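Local coordinates for protein nuclear hormone receptor FTZ-F1 (Drosophila melanogaster, PDB 2XHS) that probably regulates transcription as an NR5A-type nuclear receptor, its ligand-binding domain docking a peptide of the partner protein Fushi tarazu, at residues 8-13 / 188-193; 20-25 / 149-154. All blocks are in the same frame, centred on the assembly; numbering follows the deposited sequence.

How the interactions relate
From the N terminus, the chain first passes through the loop 8-13, which rests against the last turn of helix 170-191; interaction 1 thereby closes a loop of 174 residues, mostly helical. Helix 13-20 follows, and the segment 20-25, which spans the turn into helix 24-39, meets helix 148-159 in interaction 2. That second loop, of 123 residues, lies wholly within the first. The N-terminal region thus touches two helices that are successive in the chain, first 170-191 and then 148-159. The two contacts do not touch: their centres are 15 Å apart, interaction 1 towards the periphery and interaction 2 much nearer the middle of the domain.

Interaction 1: residues 8-13 / 188-193; sequences PLRVSP and TLTCYP
Arg10 and Val11 are the residues of 8-13 that meet the end of helix 170-191, just after a short 3-10 turn at Pro8 and Leu9. The turn is held by a weak backbone bond from Val11 N to Pro8 O, 3.3 Å long. At Arg10 the contact is made by the root of the side chain: CB lies 3.9 Å from Thr190 CG2. CG sits beside the backbone N (chi1 -69°), and the bend at chi2 carries the guanidinium away from the helix. On the helix side, Thr190 turns its methyl to the loop. The carbonyl of Arg10 passes Cys191 at a loose 4.4 Å from O to SG. Val11, which is buried, brings one branch to the same sulfur, with CG2 at 4.3 Å from Cys191 SG. Cys191 also touches Glu6 and Asp7, so the loop on the N-terminal side of Arg10 adds to its cover. Beyond Val11 the chain turns off at Ser12, the N-cap position of helix 13-20. With no hydrogen bond between the two segments, a methylene, two methyls and a cysteine sulfur carry the contact: it rests on apolar fit at the helix end, while Thr190 OG1 is paired with Asp186 O within its own helix and the guanidinium of Arg10 has a long, weak ion pair with Asp7 through NH1.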
ATOM      1  N   PRO A   8      -9.013 -10.953  19.988  1.00 54.65           N
ATOM      2  CA  PRO A   8      -8.414 -12.000  19.178  1.00 53.65           C
ATOM      3  C   PRO A   8      -9.250 -13.225  19.397  1.00 53.32           C
ATOM      4  O   PRO A   8      -9.326 -14.089  18.523  1.00 55.09           O
ATOM      5  CB  PRO A   8      -7.035 -12.181  19.812  1.00 52.45           C
ATOM      6  CG  PRO A   8      -6.712 -10.847  20.376  1.00 54.24           C
ATOM      7  CD  PRO A   8      -8.021 -10.270  20.838  1.00 53.47           C
ATOM      8  N   LEU A   9      -9.879 -13.305  20.557  1.00 52.03           N
ATOM      9  CA  LEU A   9     -10.694 -14.454  20.822  1.00 52.73           C
ATOM     10  C   LEU A   9     -11.830 -14.542  19.843  1.00 53.17           C
ATOM     11  O   LEU A   9     -12.267 -15.601  19.497  1.00 53.44           O
ATOM     12  CB  LEU A   9     -11.172 -14.474  22.254  1.00 52.47           C
ATOM     13  CG  LEU A   9     -10.131 -15.016  23.229  1.00 52.98           C
ATOM     14  CD1 LEU A   9     -10.627 -14.987  24.628  1.00 50.17           C
ATOM     15  CD2 LEU A   9      -9.767 -16.395  22.877  1.00 53.46           C
ATOM     16  N   ARG A  10     -12.314 -13.416  19.410  1.00 53.77           N
ATOM     17  CA  ARG A  10     -13.436 -13.378  18.506  1.00 53.17           C
ATOM     18  C   ARG A  10     -13.161 -13.130  17.041  1.00 52.11           C
ATOM     19  O   ARG A  10     -14.051 -12.821  16.324  1.00 53.12           O
ATOM     20  CB  ARG A  10     -14.493 -12.425  19.027  1.00 54.33           C
ATOM     21  CG  ARG A  10     -15.168 -12.925  20.260  1.00 54.08           C
ATOM     22  CD  ARG A  10     -14.438 -12.468  21.421  1.00 61.52           C
ATOM     23  NE  ARG A  10     -14.624 -13.279  22.606  1.00 66.63           N
ATOM     24  CZ  ARG A  10     -13.902 -13.104  23.692  1.00 71.42           C
ATOM     25  NH1 ARG A  10     -12.668 -13.557  23.709  1.00 73.66           N
ATOM     26  NH2 ARG A  10     -14.386 -12.489  24.749  1.00 73.12           N
ATOM     27  N   VAL A  11     -11.938 -13.250  16.602  1.00 50.37           N
ATOM     28  CA  VAL A  11     -11.564 -12.998  15.235  1.00 49.83           C
ATOM     29  C   VAL A  11     -11.523 -14.245  14.390  1.00 50.10           C
ATOM     30  O   VAL A  11     -11.173 -15.293  14.855  1.00 51.11           O
ATOM     31  CB  VAL A  11     -10.193 -12.368  15.188  1.00 49.54           C
ATOM     32  CG1 VAL A  11      -9.851 -11.991  13.807  1.00 48.14           C
ATOM     33  CG2 VAL A  11     -10.159 -11.174  16.071  1.00 45.82           C
ATOM     34  N   SER A  12     -11.881 -14.116  13.130  1.00 50.26           N
ATOM     35  CA  SER A  12     -11.850 -15.229  12.227  1.00 50.62           C
ATOM     36  C   SER A  12     -10.456 -15.605  11.936  1.00 50.96           C
ATOM     37  O   SER A  12      -9.566 -14.832  12.054  1.00 51.61           O
ATOM     38  CB  SER A  12     -12.528 -14.881  10.931  1.00 50.23           C
ATOM     39  OG  SER A  12     -12.705 -13.504  10.849  1.00 51.72           O
ATOM     40  N   PRO A  13     -10.287 -16.839  11.567  1.00 51.76           N
ATOM     41  CA  PRO A  13      -9.006 -17.390  11.224  1.00 52.35           C
ATOM     42  C   PRO A  13      -8.449 -16.735  10.009  1.00 53.76           C
ATOM     43  O   PRO A  13      -7.261 -16.597   9.891  1.00 55.08           O
ATOM     44  CB  PRO A  13      -9.360 -18.807  10.899  1.00 51.77           C
ATOM     45  CG  PRO A  13     -10.462 -19.081  11.705  1.00 50.73           C
ATOM     46  CD  PRO A  13     -11.242 -17.890  11.875  1.00 50.78           C
ATOM     47  N   THR A 188     -15.976  -6.042  12.002  1.00 45.37           N
ATOM     48  CA  THR A 188     -16.439  -4.798  12.531  1.00 46.39           C
ATOM     49  C   THR A 188     -17.551  -5.021  13.473  1.00 45.96           C
ATOM     50  O   THR A 188     -17.623  -4.390  14.484  1.00 46.39           O
ATOM     51  CB  THR A 188     -17.036  -3.969  11.464  1.00 45.51           C
ATOM     52  OG1 THR A 188     -18.100  -4.706  10.901  1.00 51.32           O
ATOM     53  CG2 THR A 188     -16.076  -3.745  10.425  1.00 45.80           C
ATOM     54  N   LEU A 189     -18.473  -5.878  13.101  1.00 46.11           N
ATOM     55  CA  LEU A 189     -19.622  -6.115  13.937  1.00 45.83           C
ATOM     56  C   LEU A 189     -19.341  -6.747  15.273  1.00 45.39           C
ATOM     57  O   LEU A 189     -19.870  -6.330  16.258  1.00 43.96           O
ATOM     58  CB  LEU A 189     -20.615  -6.964  13.174  1.00 46.37           C
ATOM     59  CG  LEU A 189     -21.245  -6.158  12.069  1.00 47.26           C
ATOM     60  CD1 LEU A 189     -22.247  -6.933  11.312  1.00 48.25           C
ATOM     61  CD2 LEU A 189     -21.881  -5.014  12.700  1.00 48.74           C
ATOM     62  N   THR A 190     -18.576  -7.816  15.273  1.00 45.25           N
ATOM     63  CA  THR A 190     -18.168  -8.461  16.482  1.00 45.21           C
ATOM     64  C   THR A 190     -17.214  -7.693  17.351  1.00 46.68           C
ATOM     65  O   THR A 190     -17.342  -7.671  18.551  1.00 46.90           O
ATOM     66  CB  THR A 190     -17.502  -9.725  16.155  1.00 45.40           C
ATOM     67  OG1 THR A 190     -18.218 -10.347  15.113  1.00 48.33           O
ATOM     68  CG2 THR A 190     -17.540 -10.609  17.301  1.00 44.11           C
ATOM     69  N   CYS A 191     -16.197  -7.122  16.740  1.00 48.36           N
ATOM     70  CA  CYS A 191     -15.164  -6.454  17.493  1.00 48.87           C
ATOM     71  C   CYS A 191     -15.290  -4.966  17.663  1.00 48.48           C
ATOM     72  O   CYS A 191     -14.672  -4.422  18.522  1.00 48.33           O
ATOM     73  CB  CYS A 191     -13.804  -6.823  16.938  1.00 48.24           C
ATOM     74  SG  CYS A 191     -13.472  -8.539  16.971  1.00 54.39           S
ATOM     75  N   TYR A 192     -16.071  -4.292  16.849  1.00 48.41           N
ATOM     76  CA  TYR A 192     -16.272  -2.879  17.066  1.00 48.52           C
ATOM     77  C   TYR A 192     -17.720  -2.494  16.978  1.00 48.95           C
ATOM     78  O   TYR A 192     -18.087  -1.720  16.146  1.00 49.64           O
ATOM     79  CB  TYR A 192     -15.513  -2.075  16.040  1.00 47.70           C
ATOM     80  CG  TYR A 192     -14.031  -2.181  16.142  1.00 47.57           C
ATOM     81  CD1 TYR A 192     -13.317  -1.340  16.937  1.00 46.99           C
ATOM     82  CD2 TYR A 192     -13.344  -3.100  15.411  1.00 48.18           C
ATOM     83  CE1 TYR A 192     -11.994  -1.433  17.010  1.00 45.34           C
ATOM     84  CE2 TYR A 192     -12.032  -3.197  15.498  1.00 47.23           C
ATOM     85  CZ  TYR A 192     -11.363  -2.363  16.293  1.00 47.87           C
ATOM     86  OH  TYR A 192     -10.025  -2.464  16.354  1.00 45.35           O
ATOM     87  N   PRO A 193     -18.525  -3.027  17.867  1.00 49.02           N
ATOM     88  CA  PRO A 193     -19.957  -2.819  17.891  1.00 49.26           C
ATOM     89  C   PRO A 193     -20.336  -1.399  18.117  1.00 50.20           C
ATOM     90  O   PRO A 193     -21.329  -0.923  17.654  1.00 51.61           O
ATOM     91  CB  PRO A 193     -20.350  -3.624  19.089  1.00 48.81           C
ATOM     92  CG  PRO A 193     -19.451  -4.681  19.072  1.00 47.63           C
ATOM     93  CD  PRO A 193     -18.168  -4.150  18.719  1.00 48.50           C
TER

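Interaction 2: residues 20-25 / 149-154; sequences QSIDDR and GDYVCM
A small, largely buried apolar contact joins the turn between helices 13-20 and 24-39 to helix 148-159, within the layered, mainly helical fold of a nuclear receptor ligand-binding domain. Ile22 supplies the whole of the turn's side, its side chain directed at the helix, where Tyr151 and Val152 receive it. Neighbouring helices add to the packing, though Ile22 itself is only partly covered: Val152 also touches Phe18 and Val19 of helix 13-20, and Tyr151 packs on Leu94 of helix 77-102. At the far end of the tyrosine, Tyr151 OH is hydrogen-bonded to Asp95 OD1, and its ring stacks with His98, so the ring that Ile22 approaches is tied to helix 77-102. Just past Ile22, Asp23 takes the N-cap position of helix 24-39, OD1 accepting a weak bond from Arg25 N at 3.3 Å. Ile22 reaches across with its longer branch, CG1 lying beside the backbone N (chi1 -52°), and the two aliphatic side chains meet at a slant. CD1 comes obliquely to the tyrosine ring, 4.5 Å from Tyr151 CE2. The closest approach is to the valine, where Ile22 CG1 lies 3.6 Å from Val152 CG1.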
ATOM      1  N   GLN A  20      -1.027 -12.289   9.537  1.00 57.77           N
ATOM      2  CA  GLN A  20       0.171 -13.075   9.549  1.00 60.75           C
ATOM      3  C   GLN A  20       1.141 -12.629   8.516  1.00 61.37           C
ATOM      4  O   GLN A  20       2.327 -12.714   8.677  1.00 62.48           O
ATOM      5  CB  GLN A  20      -0.189 -14.504   9.261  1.00 62.00           C
ATOM      6  CG  GLN A  20      -0.363 -15.308  10.477  1.00 67.61           C
ATOM      7  CD  GLN A  20       0.688 -15.003  11.454  1.00 74.56           C
ATOM      8  OE1 GLN A  20       1.822 -14.800  11.091  1.00 78.60           O
ATOM      9  NE2 GLN A  20       0.333 -14.964  12.709  1.00 77.22           N
ATOM     10  N   SER A  21       0.599 -12.157   7.427  1.00 61.78           N
ATOM     11  CA  SER A  21       1.356 -11.855   6.259  1.00 62.13           C
ATOM     12  C   SER A  21       1.996 -10.520   6.325  1.00 61.96           C
ATOM     13  O   SER A  21       2.730 -10.142   5.459  1.00 62.65           O
ATOM     14  CB  SER A  21       0.424 -11.924   5.092  1.00 62.39           C
ATOM     15  OG  SER A  21      -0.453 -12.979   5.319  1.00 64.06           O
ATOM     16  N   ILE A  22       1.768  -9.810   7.396  1.00 61.94           N
ATOM     17  CA  ILE A  22       2.340  -8.510   7.522  1.00 61.54           C
ATOM     18  C   ILE A  22       3.479  -8.509   8.489  1.00 62.77           C
ATOM     19  O   ILE A  22       3.327  -8.907   9.613  1.00 63.99           O
ATOM     20  CB  ILE A  22       1.310  -7.566   8.064  1.00 60.12           C
ATOM     21  CG1 ILE A  22       0.051  -7.656   7.236  1.00 60.43           C
ATOM     22  CG2 ILE A  22       1.787  -6.194   7.986  1.00 60.33           C
ATOM     23  CD1 ILE A  22       0.249  -7.284   5.856  1.00 61.28           C
ATOM     24  N   ASP A  23       4.638  -8.052   8.057  1.00 63.42           N
ATOM     25  CA  ASP A  23       5.700  -7.802   8.983  1.00 63.79           C
ATOM     26  C   ASP A  23       5.962  -6.328   8.910  1.00 63.02           C
ATOM     27  O   ASP A  23       6.637  -5.880   8.039  1.00 63.23           O
ATOM     28  CB  ASP A  23       6.947  -8.554   8.586  1.00 65.24           C
ATOM     29  CG  ASP A  23       7.837  -8.860   9.757  1.00 70.18           C
ATOM     30  OD1 ASP A  23       7.918  -8.049  10.681  1.00 72.74           O
ATOM     31  OD2 ASP A  23       8.485  -9.910   9.751  1.00 74.11           O
ATOM     32  N   ASP A  24       5.406  -5.573   9.833  1.00 62.50           N
ATOM     33  CA  ASP A  24       5.605  -4.155   9.864  1.00 62.04           C
ATOM     34  C   ASP A  24       7.052  -3.905  10.098  1.00 62.96           C
ATOM     35  O   ASP A  24       7.612  -2.971   9.598  1.00 63.67           O
ATOM     36  CB  ASP A  24       4.812  -3.496  10.985  1.00 61.48           C
ATOM     37  CG  ASP A  24       3.391  -3.289  10.641  1.00 57.58           C
ATOM     38  OD1 ASP A  24       3.049  -3.420   9.478  1.00 53.33           O
ATOM     39  OD2 ASP A  24       2.614  -2.975  11.530  1.00 50.36           O
ATOM     40  N   ARG A  25       7.669  -4.736  10.897  1.00 64.15           N
ATOM     41  CA  ARG A  25       9.037  -4.479  11.249  1.00 65.64           C
ATOM     42  C   ARG A  25       9.954  -4.488  10.066  1.00 63.75           C
ATOM     43  O   ARG A  25      10.857  -3.686   9.967  1.00 62.33           O
ATOM     44  CB  ARG A  25       9.501  -5.490  12.269  1.00 67.60           C
ATOM     45  CG  ARG A  25       9.315  -5.020  13.681  1.00 72.95           C
ATOM     46  CD  ARG A  25      10.218  -5.758  14.625  1.00 82.17           C
ATOM     47  NE  ARG A  25       9.487  -6.150  15.814  1.00 88.95           N
ATOM     48  CZ  ARG A  25       9.313  -7.404  16.195  1.00 92.73           C
ATOM     49  NH1 ARG A  25       9.856  -8.383  15.504  1.00 93.98           N
ATOM     50  NH2 ARG A  25       8.620  -7.676  17.284  1.00 93.37           N
ATOM     51  N   GLY A 149      -6.425  -5.101  11.708  1.00 38.73           N
ATOM     52  CA  GLY A 149      -7.319  -5.985  11.018  1.00 37.99           C
ATOM     53  C   GLY A 149      -8.027  -5.377   9.851  1.00 38.40           C
ATOM     54  O   GLY A 149      -8.178  -5.983   8.842  1.00 38.52           O
ATOM     55  N   ASP A 150      -8.473  -4.159  10.024  1.00 37.08           N
ATOM     56  CA  ASP A 150      -9.140  -3.444   8.995  1.00 35.96           C
ATOM     57  C   ASP A 150      -8.233  -3.222   7.843  1.00 36.66           C
ATOM     58  O   ASP A 150      -8.616  -3.342   6.730  1.00 38.85           O
ATOM     59  CB  ASP A 150      -9.527  -2.083   9.517  1.00 36.14           C
ATOM     60  CG  ASP A 150     -10.517  -2.143  10.589  1.00 38.06           C
ATOM     61  OD1 ASP A 150     -11.431  -2.924  10.474  1.00 40.76           O
ATOM     62  OD2 ASP A 150     -10.420  -1.391  11.535  1.00 39.46           O
ATOM     63  N   TYR A 151      -7.011  -2.864   8.140  1.00 35.63           N
ATOM     64  CA  TYR A 151      -6.034  -2.523   7.147  1.00 35.68           C
ATOM     65  C   TYR A 151      -5.692  -3.644   6.203  1.00 35.98           C
ATOM     66  O   TYR A 151      -5.479  -3.417   5.063  1.00 37.47           O
ATOM     67  CB  TYR A 151      -4.798  -1.974   7.841  1.00 35.70           C
ATOM     68  CG  TYR A 151      -3.503  -2.136   7.110  1.00 38.05           C
ATOM     69  CD1 TYR A 151      -3.177  -1.332   6.064  1.00 41.07           C
ATOM     70  CD2 TYR A 151      -2.603  -3.085   7.480  1.00 38.21           C
ATOM     71  CE1 TYR A 151      -2.030  -1.478   5.410  1.00 41.38           C
ATOM     72  CE2 TYR A 151      -1.456  -3.235   6.815  1.00 40.86           C
ATOM     73  CZ  TYR A 151      -1.172  -2.421   5.788  1.00 41.25           C
ATOM     74  OH  TYR A 151      -0.010  -2.553   5.120  1.00 45.49           O
ATOM     75  N   VAL A 152      -5.582  -4.853   6.685  1.00 36.38           N
ATOM     76  CA  VAL A 152      -5.316  -5.962   5.813  1.00 37.71           C
ATOM     77  C   VAL A 152      -6.438  -6.330   4.889  1.00 38.16           C
ATOM     78  O   VAL A 152      -6.224  -6.724   3.794  1.00 38.27           O
ATOM     79  CB  VAL A 152      -4.810  -7.180   6.557  1.00 37.26           C
ATOM     80  CG1 VAL A 152      -3.469  -6.917   7.045  1.00 36.74           C
ATOM     81  CG2 VAL A 152      -5.653  -7.451   7.698  1.00 40.38           C
ATOM     82  N   CYS A 153      -7.659  -6.266   5.407  1.00 39.00           N
ATOM     83  CA  CYS A 153      -8.840  -6.599   4.625  1.00 40.78           C
ATOM     84  C   CYS A 153      -8.974  -5.614   3.477  1.00 40.80           C
ATOM     85  O   CYS A 153      -9.335  -5.978   2.358  1.00 40.35           O
ATOM     86  CB  CYS A 153     -10.093  -6.566   5.500  1.00 40.46           C
ATOM     87  SG  CYS A 153     -10.061  -7.715   6.895  1.00 46.25           S
HETATM   88  N   MSE A 154      -8.680  -4.356   3.780  1.00 41.00           N
HETATM   89  CA  MSE A 154      -8.790  -3.294   2.834  1.00 42.88           C
HETATM   90  C   MSE A 154      -7.797  -3.407   1.739  1.00 42.43           C
HETATM   91  O   MSE A 154      -8.033  -2.961   0.667  1.00 44.03           O
HETATM   92  CB  MSE A 154      -8.698  -1.969   3.522  1.00 43.63           C
HETATM   93  CG  MSE A 154      -9.998  -1.529   3.992  1.00 49.27           C
HETATM   94 SE   MSE A 154      -9.847   0.085   4.812  1.00 73.81          SE
HETATM   95  CE  MSE A 154      -9.447  -0.522   6.462  1.00 42.36           C
TER